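Local coordinates for protein putative hydrolase (Chloroflexus aurantiacus J-10-fl, PDB 3CMN) that probably acts as a hydrolase, being a mainly helical member of the zincin-like metallopeptidases whose substrate is not established, at residues F43-Y48 against S72-F77; L54-I59 against H184-A189; F158-I163 against D176-I181; L170-E175 against N284-Q289. All blocks are in the same frame, centred on the assembly; numbering follows the deposited sequence.

Helices 41-63 and 174-193 run through most of these contacts: the first serves interactions 1 and 2, the second interactions 2, 3 and 4. Interactions 1 and 3 have centres 11 Å apart and meet through backbone, with Phe-75 O 2.8 Å from Phe-158 N, and through the stacked rings of Tyr-48 and Phe-158. Interactions 3 and 4 are also 11 Å apart between centres, joined by Trp-180 NE1 and Glu-287 OE2 at 2.9 Å. Interaction 2 holds His-184, Glu-185 and His-188, an HExxH pattern consistent with a zinc site, though no metal is bound here. Phe-158 of interaction 3 packs against Glu-185, bringing that contact up to the probable active site.

Interaction 1: F43-Y48 against S72-F77; sequences FRREQY and SRIFVF
One water bridges Arg-45 and Val-76, accepting from Arg-45 NE at 3.1 Å and from the backbone N of Val-76 at 3.2 Å. After an extended start the Arg-45 side chain bends at chi3 (88°), bringing a guanidinium face against Ile-74 CD1, which lies 3.4 Å from Arg-45 NH1. Arg-45 NH2 comes within 2.7 Å of Ile-74 O, but at an angle too poor for a hydrogen bond; the water is the hydrogen-bonded link between the two segments here. Deeper in, Val-76 turns toward the helix, its CG2 3.8 Å from Arg-45 CG and 4.0 Å from Tyr-48 CD1, approaching the tyrosine ring obliquely. On the flank of the helix Arg-44 NH1 donates to Gln-47 OE1 (2.9 Å, 159°), in the carbonyl plane and on a lone pair. Arg-44 NH2 also forms a salt bridge with Asp-174, and Gln-47 NE2 a hydrogen bond with the same carboxylate. The short axes of helix 43-48 and strand 73-76 approach to 8.6 Å at 136°. Strand 73-76 pairs in parallel with strand 155-158, so this is a helix packed on a small two-stranded parallel sheet within a largely helical protein assigned to the zincin-like metallopeptidases.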
# COMPACT_ATOMS: atom_id res chain seq x y z
N PHE A 43 -16.31 -4.73 19.60
CA PHE A 43 -15.24 -4.00 20.27
C PHE A 43 -14.03 -3.73 19.37
O PHE A 43 -13.26 -2.81 19.63
CB PHE A 43 -14.85 -4.64 21.63
CG PHE A 43 -13.99 -5.89 21.56
CD1 PHE A 43 -12.75 -5.89 20.93
CD2 PHE A 43 -14.36 -7.03 22.28
CE1 PHE A 43 -11.89 -6.99 21.00
CE2 PHE A 43 -13.51 -8.14 22.37
CZ PHE A 43 -12.27 -8.12 21.73
N ARG A 44 -13.88 -4.51 18.30
CA ARG A 44 -12.77 -4.26 17.38
C ARG A 44 -13.05 -2.95 16.62
O ARG A 44 -12.14 -2.16 16.38
CB ARG A 44 -12.59 -5.44 16.40
CG ARG A 44 -11.93 -6.69 17.01
CD ARG A 44 -10.55 -6.41 17.61
NE ARG A 44 -9.97 -7.64 18.18
CZ ARG A 44 -8.88 -7.69 18.95
NH1 ARG A 44 -8.22 -6.60 19.29
NH2 ARG A 44 -8.46 -8.87 19.38
N ARG A 45 -14.32 -2.71 16.27
CA ARG A 45 -14.70 -1.48 15.59
C ARG A 45 -14.38 -0.31 16.52
O ARG A 45 -13.93 0.74 16.07
CB ARG A 45 -16.20 -1.46 15.28
CG ARG A 45 -16.73 -2.65 14.52
CD ARG A 45 -18.18 -2.45 14.06
NE ARG A 45 -18.23 -1.79 12.75
CZ ARG A 45 -17.96 -0.51 12.55
NH1 ARG A 45 -17.65 0.27 13.57
NH2 ARG A 45 -17.97 -0.02 11.32
N GLU A 46 -14.65 -0.49 17.82
CA GLU A 46 -14.37 0.54 18.83
C GLU A 46 -12.89 0.86 18.82
O GLU A 46 -12.49 2.02 18.73
CB GLU A 46 -14.72 0.05 20.24
CG GLU A 46 -16.20 -0.13 20.56
CD GLU A 46 -16.88 1.17 20.93
OE1 GLU A 46 -18.00 1.12 21.48
OE2 GLU A 46 -16.30 2.25 20.67
N GLN A 47 -12.08 -0.18 18.93
CA GLN A 47 -10.64 -0.05 18.98
C GLN A 47 -10.11 0.72 17.78
O GLN A 47 -9.45 1.75 17.95
CB GLN A 47 -10.01 -1.44 19.05
CG GLN A 47 -8.52 -1.48 19.31
CD GLN A 47 -8.00 -2.90 19.30
OE1 GLN A 47 -8.68 -3.82 18.83
NE2 GLN A 47 -6.79 -3.10 19.82
N TYR A 48 -10.40 0.23 16.58
CA TYR A 48 -9.94 0.89 15.35
C TYR A 48 -10.49 2.31 15.22
O TYR A 48 -9.78 3.23 14.83
CB TYR A 48 -10.34 0.09 14.10
CG TYR A 48 -9.56 -1.19 13.90
CD1 TYR A 48 -10.20 -2.42 13.86
CD2 TYR A 48 -8.18 -1.16 13.78
CE1 TYR A 48 -9.47 -3.59 13.70
CE2 TYR A 48 -7.45 -2.32 13.62
CZ TYR A 48 -8.10 -3.54 13.59
OH TYR A 48 -7.36 -4.69 13.47
N SER A 72 -14.33 9.06 8.28
CA SER A 72 -15.52 8.99 9.11
C SER A 72 -16.11 7.60 9.23
O SER A 72 -17.08 7.41 9.96
CB SER A 72 -16.60 9.97 8.61
OG SER A 72 -16.96 9.71 7.27
N ARG A 73 -15.56 6.64 8.51
CA ARG A 73 -16.05 5.27 8.59
C ARG A 73 -14.88 4.29 8.63
O ARG A 73 -13.81 4.55 8.09
CB ARG A 73 -16.96 4.91 7.41
CG ARG A 73 -18.26 5.69 7.36
CD ARG A 73 -19.25 5.06 6.38
NE ARG A 73 -19.89 3.89 6.97
CZ ARG A 73 -20.66 3.03 6.29
NH1 ARG A 73 -20.86 3.21 4.99
NH2 ARG A 73 -21.24 2.01 6.91
N ILE A 74 -15.08 3.17 9.30
CA ILE A 74 -14.06 2.14 9.36
C ILE A 74 -14.75 0.80 9.24
O ILE A 74 -15.82 0.59 9.80
CB ILE A 74 -13.22 2.19 10.68
CG1 ILE A 74 -14.13 2.16 11.91
CG2 ILE A 74 -12.33 3.44 10.70
CD1 ILE A 74 -14.48 0.76 12.37
N PHE A 75 -14.15 -0.10 8.48
CA PHE A 75 -14.73 -1.41 8.32
C PHE A 75 -13.77 -2.49 8.80
O PHE A 75 -12.58 -2.46 8.49
CB PHE A 75 -15.08 -1.67 6.86
CG PHE A 75 -15.79 -0.52 6.17
CD1 PHE A 75 -15.12 0.28 5.25
CD2 PHE A 75 -17.14 -0.27 6.43
CE1 PHE A 75 -15.78 1.33 4.59
CE2 PHE A 75 -17.81 0.78 5.78
CZ PHE A 75 -17.12 1.58 4.85
N VAL A 76 -14.29 -3.43 9.59
CA VAL A 76 -13.52 -4.57 10.08
C VAL A 76 -13.96 -5.67 9.11
O VAL A 76 -15.13 -6.06 9.11
CB VAL A 76 -13.93 -4.95 11.54
CG1 VAL A 76 -13.14 -6.15 12.03
CG2 VAL A 76 -13.71 -3.77 12.46
N PHE A 77 -13.05 -6.15 8.27
CA PHE A 77 -13.38 -7.19 7.30
C PHE A 77 -12.88 -8.57 7.69
O PHE A 77 -11.91 -8.72 8.44
CB PHE A 77 -12.74 -6.89 5.92
CG PHE A 77 -13.41 -5.79 5.11
CD1 PHE A 77 -12.79 -5.34 3.94
CD2 PHE A 77 -14.62 -5.23 5.48
CE1 PHE A 77 -13.35 -4.35 3.15
CE2 PHE A 77 -15.21 -4.23 4.70
CZ PHE A 77 -14.57 -3.79 3.52
O HOH W 1 -17.42 -3.38 10.22

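Interaction 2: L54-I59 against H184-A189; sequences LSEPLI and HEMTHA
Met-186 reaches from helix 184-189 into the groove between Ser-55, Glu-56 and Ile-59. Its CB lies 3.3 Å from Ile-59 CD1 and 4.2 Å from Ser-55 CB. The next atom, CG, is placed opposite the backbone N (chi1 -173°) and presses on the same methyl: Met-186 CG to Ile-59 CD1 is also 3.3 Å. Both carbon pairs are tighter than ordinary van der Waals contact, so Ile-59 CD1 is wedged hard against the root of the methionine. A bend at chi2 (73°) swings the sulfur over Glu-56, where Met-186 SD sits 3.8 Å from Glu-56 CG and 3.9 Å from Glu-56 CB; a second bend, at chi3, then turns CE off the sulfur. The methionine side chain also touches Leu-67 in the loop that follows helix 41-63. The short helix axes come within 9.4 Å and cross at -51°. Helix 184-189 carries the HExxH pattern expected of a zincin, and His-184 and His-188, probably metal ligands in the active enzyme, turn to one face while Met-186 faces helix 54-59 instead. With an alanine here CG and SD are gone, which would probably open a gap over Glu-56 CG and leave Ile-59 CD1 packed against CB alone on this residue. That isoleucine methyl also meets Thr-187, 3.6 Å from its OG1, a hydroxyl hydrogen-bonded to Leu-183 O one turn back. Glu-56 OE1 accepts from the backbone N of Val-71, and Ser-55 OG bonds to Met-51 O within its own helix.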
# COMPACT_ATOMS: atom_id res chain seq x y z
N LEU A 54 -7.26 9.22 16.69
CA LEU A 54 -5.99 9.70 17.22
C LEU A 54 -5.00 9.90 16.07
O LEU A 54 -4.35 10.95 15.93
CB LEU A 54 -5.43 8.66 18.18
CG LEU A 54 -4.04 8.99 18.74
CD1 LEU A 54 -4.23 9.98 19.86
CD2 LEU A 54 -3.32 7.73 19.24
N SER A 55 -4.88 8.85 15.26
CA SER A 55 -3.97 8.81 14.13
C SER A 55 -4.04 9.95 13.13
O SER A 55 -3.03 10.60 12.89
CB SER A 55 -4.13 7.49 13.37
OG SER A 55 -3.41 6.46 14.02
N GLU A 56 -5.21 10.17 12.55
CA GLU A 56 -5.37 11.22 11.55
C GLU A 56 -4.72 12.54 11.96
O GLU A 56 -3.91 13.09 11.21
CB GLU A 56 -6.85 11.43 11.19
CG GLU A 56 -7.02 12.05 9.81
CD GLU A 56 -8.47 12.16 9.36
OE1 GLU A 56 -9.25 11.21 9.59
OE2 GLU A 56 -8.82 13.20 8.74
N PRO A 57 -5.05 13.05 13.16
CA PRO A 57 -4.48 14.31 13.66
C PRO A 57 -2.95 14.29 13.76
O PRO A 57 -2.28 15.20 13.28
CB PRO A 57 -5.13 14.48 15.03
CG PRO A 57 -6.47 13.82 14.86
CD PRO A 57 -6.10 12.56 14.09
N LEU A 58 -2.40 13.25 14.38
CA LEU A 58 -0.95 13.14 14.53
C LEU A 58 -0.24 13.14 13.19
O LEU A 58 0.86 13.70 13.06
CB LEU A 58 -0.58 11.86 15.30
CG LEU A 58 -0.37 11.99 16.82
CD1 LEU A 58 -1.54 12.73 17.47
CD2 LEU A 58 -0.23 10.59 17.42
N ILE A 59 -0.86 12.53 12.20
CA ILE A 59 -0.26 12.47 10.88
C ILE A 59 -0.43 13.79 10.14
O ILE A 59 0.50 14.28 9.51
CB ILE A 59 -0.84 11.29 10.08
CG1 ILE A 59 -0.49 9.99 10.79
CG2 ILE A 59 -0.27 11.26 8.66
CD1 ILE A 59 -1.07 8.75 10.16
N HIS A 184 0.12 2.92 10.12
CA HIS A 184 0.65 2.59 8.82
C HIS A 184 -0.45 2.86 7.76
O HIS A 184 -0.20 3.45 6.71
CB HIS A 184 1.07 1.13 8.85
CG HIS A 184 1.62 0.63 7.56
ND1 HIS A 184 1.03 -0.40 6.85
CD2 HIS A 184 2.71 1.00 6.85
CE1 HIS A 184 1.74 -0.64 5.76
NE2 HIS A 184 2.76 0.20 5.73
N GLU A 185 -1.67 2.47 8.08
CA GLU A 185 -2.82 2.64 7.20
C GLU A 185 -3.13 4.12 6.92
O GLU A 185 -3.35 4.52 5.77
CB GLU A 185 -4.04 2.01 7.87
CG GLU A 185 -5.05 1.41 6.94
CD GLU A 185 -4.70 -0.01 6.57
OE1 GLU A 185 -3.68 -0.20 5.87
OE2 GLU A 185 -5.45 -0.92 7.00
N MET A 186 -3.18 4.91 7.99
CA MET A 186 -3.48 6.32 7.87
C MET A 186 -2.38 7.04 7.12
O MET A 186 -2.64 7.95 6.34
CB MET A 186 -3.69 6.95 9.25
CG MET A 186 -4.17 8.39 9.22
SD MET A 186 -5.87 8.55 8.72
CE MET A 186 -5.66 8.70 7.05
N THR A 187 -1.14 6.61 7.34
CA THR A 187 -0.03 7.24 6.65
C THR A 187 -0.24 7.12 5.14
O THR A 187 -0.19 8.13 4.42
CB THR A 187 1.32 6.61 7.06
OG1 THR A 187 1.54 6.85 8.46
CG2 THR A 187 2.47 7.26 6.30
N HIS A 188 -0.51 5.91 4.67
CA HIS A 188 -0.73 5.70 3.25
C HIS A 188 -1.96 6.40 2.70
O HIS A 188 -2.01 6.75 1.52
CB HIS A 188 -0.76 4.21 2.95
CG HIS A 188 0.56 3.55 3.12
ND1 HIS A 188 1.05 2.61 2.23
CD2 HIS A 188 1.54 3.75 4.03
CE1 HIS A 188 2.27 2.26 2.60
NE2 HIS A 188 2.59 2.94 3.69
N ALA A 189 -2.96 6.63 3.55
CA ALA A 189 -4.16 7.32 3.11
C ALA A 189 -3.77 8.76 2.79
O ALA A 189 -4.25 9.35 1.82
CB ALA A 189 -5.21 7.28 4.20

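Interaction 3: F158-I163 against D176-I181; sequences FVEPNI and DFRLWI
Glu-160 and Arg-178 form a salt bridge in which two nitrogens, NE and NH2, approach side-on and share one oxygen. Arg-178 NE and Arg-178 NH2 each donate to Glu-160 OE2 at 2.6 Å, both bonds rather bent, near 140°, with the carboxylate and guanidinium planes 23° apart. Packing is tightest beside the salt bridge, between the isoleucines. Ile-163 and Ile-181 meet tip to tip, Ile-163 CG2 only 3.3 Å from Ile-181 CD1, while Ile-163 CG2 also lies over one guanidinium face, toward its rim. Held with CG opposite its backbone N (chi1 -176°), the Phe-177 ring takes Ile-181 CD1 over one face, toward the rim, and Ile-163 O at its edge, 3.4 Å from Phe-177 CE2. Toward Phe-158 the fit is looser: its ring edge receives Ile-181 CG2 at 3.9 Å from Phe-158 CD2. All six touching residues are buried, so the slacker end is still interior. Arg-178 NH1 has its own acceptors in Gln-167 OE1 and Asp-174 O. Glu-160 probably offsets much of the charge of Arg-178, though Arg-44 lies close by and has a long, weak ion pair with the same oxygen.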
# COMPACT_ATOMS: atom_id res chain seq x y z
N PHE A 158 -9.91 -2.93 7.90
CA PHE A 158 -8.87 -3.76 8.47
C PHE A 158 -9.37 -5.19 8.38
O PHE A 158 -10.50 -5.47 8.75
CB PHE A 158 -8.64 -3.37 9.94
CG PHE A 158 -8.33 -1.91 10.14
CD1 PHE A 158 -9.34 -0.96 10.17
CD2 PHE A 158 -7.01 -1.47 10.24
CE1 PHE A 158 -9.05 0.41 10.30
CE2 PHE A 158 -6.70 -0.11 10.37
CZ PHE A 158 -7.73 0.83 10.41
N VAL A 159 -8.55 -6.07 7.84
CA VAL A 159 -8.92 -7.48 7.82
C VAL A 159 -8.48 -8.17 9.10
O VAL A 159 -7.47 -8.85 9.12
CB VAL A 159 -8.34 -8.20 6.60
CG1 VAL A 159 -9.02 -9.55 6.41
CG2 VAL A 159 -8.49 -7.35 5.35
N GLU A 160 -9.17 -7.89 10.20
CA GLU A 160 -8.83 -8.28 11.56
C GLU A 160 -8.38 -9.74 11.62
O GLU A 160 -7.45 -10.03 12.42
CB GLU A 160 -10.01 -8.05 12.50
CG GLU A 160 -9.63 -7.42 13.83
CD GLU A 160 -9.06 -8.43 14.82
OE1 GLU A 160 -9.55 -9.58 14.84
OE2 GLU A 160 -8.12 -8.07 15.56
N PRO A 161 -9.00 -10.68 10.93
CA PRO A 161 -8.57 -12.08 11.04
C PRO A 161 -7.10 -12.29 10.74
O PRO A 161 -6.40 -12.97 11.49
CB PRO A 161 -9.48 -12.80 10.05
CG PRO A 161 -10.76 -11.99 10.11
CD PRO A 161 -10.22 -10.56 10.12
N ASN A 162 -6.62 -11.69 9.65
CA ASN A 162 -5.21 -11.83 9.27
C ASN A 162 -4.33 -11.01 10.21
O ASN A 162 -3.20 -11.40 10.51
CB ASN A 162 -4.99 -11.40 7.82
CG ASN A 162 -5.84 -12.19 6.84
OD1 ASN A 162 -6.50 -13.16 7.22
ND2 ASN A 162 -5.84 -11.77 5.57
N ILE A 163 -4.85 -9.89 10.67
CA ILE A 163 -4.13 -9.03 11.60
C ILE A 163 -3.91 -9.80 12.92
O ILE A 163 -2.82 -9.79 13.48
CB ILE A 163 -4.93 -7.72 11.90
CG1 ILE A 163 -5.09 -6.90 10.61
CG2 ILE A 163 -4.23 -6.90 12.97
CD1 ILE A 163 -5.85 -5.60 10.77
N ASP A 176 -0.64 -2.68 20.73
CA ASP A 176 0.45 -2.06 19.99
C ASP A 176 0.50 -2.38 18.50
O ASP A 176 0.73 -1.49 17.68
CB ASP A 176 1.78 -2.41 20.66
CG ASP A 176 1.99 -1.65 21.96
OD1 ASP A 176 0.99 -1.24 22.59
OD2 ASP A 176 3.15 -1.48 22.36
N PHE A 177 0.29 -3.65 18.16
CA PHE A 177 0.32 -4.03 16.76
C PHE A 177 -0.81 -3.39 15.95
O PHE A 177 -0.60 -2.93 14.84
CB PHE A 177 0.27 -5.54 16.61
CG PHE A 177 0.38 -6.00 15.19
CD1 PHE A 177 1.40 -5.52 14.36
CD2 PHE A 177 -0.52 -6.93 14.68
CE1 PHE A 177 1.52 -5.95 13.04
CE2 PHE A 177 -0.41 -7.37 13.36
CZ PHE A 177 0.61 -6.88 12.53
N ARG A 178 -2.01 -3.35 16.52
CA ARG A 178 -3.13 -2.76 15.82
C ARG A 178 -3.04 -1.24 15.71
O ARG A 178 -3.62 -0.66 14.79
CB ARG A 178 -4.45 -3.20 16.46
CG ARG A 178 -4.76 -4.65 16.15
CD ARG A 178 -6.00 -5.12 16.85
NE ARG A 178 -6.26 -6.52 16.54
CZ ARG A 178 -5.52 -7.53 16.96
NH1 ARG A 178 -4.45 -7.31 17.72
NH2 ARG A 178 -5.85 -8.77 16.62
N LEU A 179 -2.33 -0.61 16.63
CA LEU A 179 -2.15 0.83 16.55
C LEU A 179 -1.09 1.05 15.49
O LEU A 179 -1.14 2.00 14.72
CB LEU A 179 -1.69 1.44 17.88
CG LEU A 179 -1.34 2.94 17.80
CD1 LEU A 179 -2.57 3.72 17.32
CD2 LEU A 179 -0.85 3.45 19.15
N TRP A 180 -0.12 0.14 15.44
CA TRP A 180 0.95 0.20 14.47
C TRP A 180 0.34 0.12 13.07
O TRP A 180 0.70 0.88 12.18
CB TRP A 180 1.91 -0.98 14.68
CG TRP A 180 3.04 -1.03 13.68
CD1 TRP A 180 4.22 -0.36 13.75
CD2 TRP A 180 3.06 -1.75 12.44
NE1 TRP A 180 4.99 -0.63 12.64
CE2 TRP A 180 4.30 -1.48 11.82
CE3 TRP A 180 2.15 -2.61 11.79
CZ2 TRP A 180 4.66 -2.03 10.58
CZ3 TRP A 180 2.51 -3.15 10.56
CH2 TRP A 180 3.76 -2.86 9.97
N ILE A 181 -0.60 -0.81 12.91
CA ILE A 181 -1.30 -1.02 11.65
C ILE A 181 -2.16 0.16 11.26
O ILE A 181 -2.20 0.55 10.09
CB ILE A 181 -2.17 -2.29 11.73
CG1 ILE A 181 -1.26 -3.51 11.58
CG2 ILE A 181 -3.25 -2.28 10.66
CD1 ILE A 181 -1.95 -4.81 11.82

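Interaction 4: L170-E175 against N284-Q289; sequences LGLSDE and NQIEQQ
Leu-172 and Leu-170 lay their branched ends on the flank of helix 284-289. Leu-172 CD2 meets Ile-286 CG1 at 3.6 Å, the two side chains crossing at a slant, and the other methyl, Leu-172 CD1, lies 4.2 Å from Gln-289 CB. With chi1 at -61° and chi2 near 180°, both methyls of Leu-170 come to lie by the backbone of Gln-289: Leu-170 CD2 is 3.6 Å and Leu-170 CD1 3.8 Å from Gln-289 O. Leu-170 CB lies 4.0 Å from Gln-289 CB as the two side chains pass in opposite directions, and the leucine also touches Ile-290. Without the isobutyl group, as with an alanine here, a gap would probably open beside Gln-289 O and Ile-290 would lose a neighbour. In the next shell, the leucines sit on the short link between two helices. Gly-171, at positive phi (56°), closes helix 160-169 in a Schellman motif, and Ser-173 is the N-cap of helix 174-193, its OG weakly bonded to Asp-176 N. Leu-172 O, bonded to Gln-167 NE2, ties the turn to the preceding helix. Farther out, Glu-175 forms a salt bridge with Arg-50 of helix 41-63. Between the two segments the well-defined contacts are methyl packing, so at this partly exposed surface the helix-to-helix turn is probably held to helix 283-307 chiefly by shape and apolar burial.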
# COMPACT_ATOMS: atom_id res chain seq x y z
N LEU A 170 3.69 -13.66 15.70
CA LEU A 170 4.88 -12.89 16.02
C LEU A 170 5.02 -12.57 17.50
O LEU A 170 5.93 -11.85 17.89
CB LEU A 170 4.87 -11.57 15.23
CG LEU A 170 4.87 -11.69 13.71
CD1 LEU A 170 4.82 -10.30 13.11
CD2 LEU A 170 6.12 -12.45 13.25
N GLY A 171 4.12 -13.11 18.31
CA GLY A 171 4.17 -12.86 19.74
C GLY A 171 4.15 -11.37 20.05
O GLY A 171 4.88 -10.89 20.92
N LEU A 172 3.30 -10.63 19.35
CA LEU A 172 3.23 -9.20 19.57
C LEU A 172 2.03 -8.83 20.41
O LEU A 172 1.16 -9.65 20.69
CB LEU A 172 3.19 -8.46 18.23
CG LEU A 172 4.51 -8.45 17.46
CD1 LEU A 172 4.29 -8.01 16.03
CD2 LEU A 172 5.49 -7.51 18.15
N SER A 173 2.03 -7.57 20.84
CA SER A 173 1.00 -6.98 21.66
C SER A 173 -0.27 -6.67 20.85
O SER A 173 -0.21 -6.10 19.77
CB SER A 173 1.55 -5.70 22.29
OG SER A 173 0.55 -4.95 22.97
N ASP A 174 -1.43 -7.05 21.39
CA ASP A 174 -2.69 -6.81 20.72
C ASP A 174 -2.85 -5.32 20.41
O ASP A 174 -3.01 -4.93 19.27
CB ASP A 174 -3.84 -7.29 21.63
CG ASP A 174 -5.22 -7.00 21.06
OD1 ASP A 174 -5.54 -5.82 20.82
OD2 ASP A 174 -5.99 -7.96 20.86
N GLU A 175 -2.80 -4.50 21.45
CA GLU A 175 -2.96 -3.07 21.30
C GLU A 175 -1.90 -2.41 20.43
O GLU A 175 -2.21 -1.65 19.52
CB GLU A 175 -2.96 -2.41 22.69
CG GLU A 175 -3.22 -0.92 22.70
CD GLU A 175 -4.67 -0.56 22.43
OE1 GLU A 175 -5.54 -1.46 22.41
OE2 GLU A 175 -4.94 0.65 22.24
N ASN A 284 10.13 -1.05 18.66
CA ASN A 284 11.33 -1.73 18.19
C ASN A 284 11.03 -3.20 17.98
O ASN A 284 11.41 -3.78 16.96
CB ASN A 284 12.48 -1.55 19.18
CG ASN A 284 12.95 -0.10 19.28
OD1 ASN A 284 13.33 0.51 18.29
ND2 ASN A 284 12.90 0.45 20.49
N GLN A 285 10.31 -3.80 18.93
CA GLN A 285 9.94 -5.21 18.86
C GLN A 285 9.21 -5.53 17.55
O GLN A 285 9.57 -6.48 16.84
CB GLN A 285 9.02 -5.57 20.04
CG GLN A 285 9.72 -5.87 21.36
CD GLN A 285 10.40 -4.66 21.98
OE1 GLN A 285 9.77 -3.62 22.18
NE2 GLN A 285 11.68 -4.79 22.30
N ILE A 286 8.18 -4.74 17.25
CA ILE A 286 7.37 -4.94 16.05
C ILE A 286 8.19 -4.83 14.78
O ILE A 286 8.21 -5.75 13.97
CB ILE A 286 6.20 -3.91 15.99
CG1 ILE A 286 5.32 -4.06 17.24
CG2 ILE A 286 5.36 -4.14 14.75
CD1 ILE A 286 4.27 -2.98 17.35
N GLU A 287 8.87 -3.70 14.61
CA GLU A 287 9.69 -3.49 13.43
C GLU A 287 10.57 -4.70 13.19
O GLU A 287 10.74 -5.15 12.06
CB GLU A 287 10.55 -2.23 13.59
CG GLU A 287 9.78 -0.91 13.49
CD GLU A 287 8.89 -0.82 12.24
OE1 GLU A 287 9.23 -1.45 11.21
OE2 GLU A 287 7.87 -0.11 12.28
N GLN A 288 11.12 -5.26 14.27
CA GLN A 288 11.98 -6.44 14.19
C GLN A 288 11.20 -7.63 13.67
O GLN A 288 11.56 -8.24 12.65
CB GLN A 288 12.52 -6.80 15.57
CG GLN A 288 13.35 -5.72 16.21
CD GLN A 288 13.73 -6.07 17.63
OE1 GLN A 288 14.38 -7.09 17.88
NE2 GLN A 288 13.31 -5.24 18.58
N GLN A 289 10.12 -7.97 14.37
CA GLN A 289 9.26 -9.10 14.03
C GLN A 289 8.57 -9.01 12.67
O GLN A 289 8.47 -10.00 11.94
CB GLN A 289 8.18 -9.25 15.11
CG GLN A 289 8.71 -9.71 16.45
CD GLN A 289 9.24 -11.12 16.39
OE1 GLN A 289 8.47 -12.08 16.29
NE2 GLN A 289 10.55 -11.26 16.45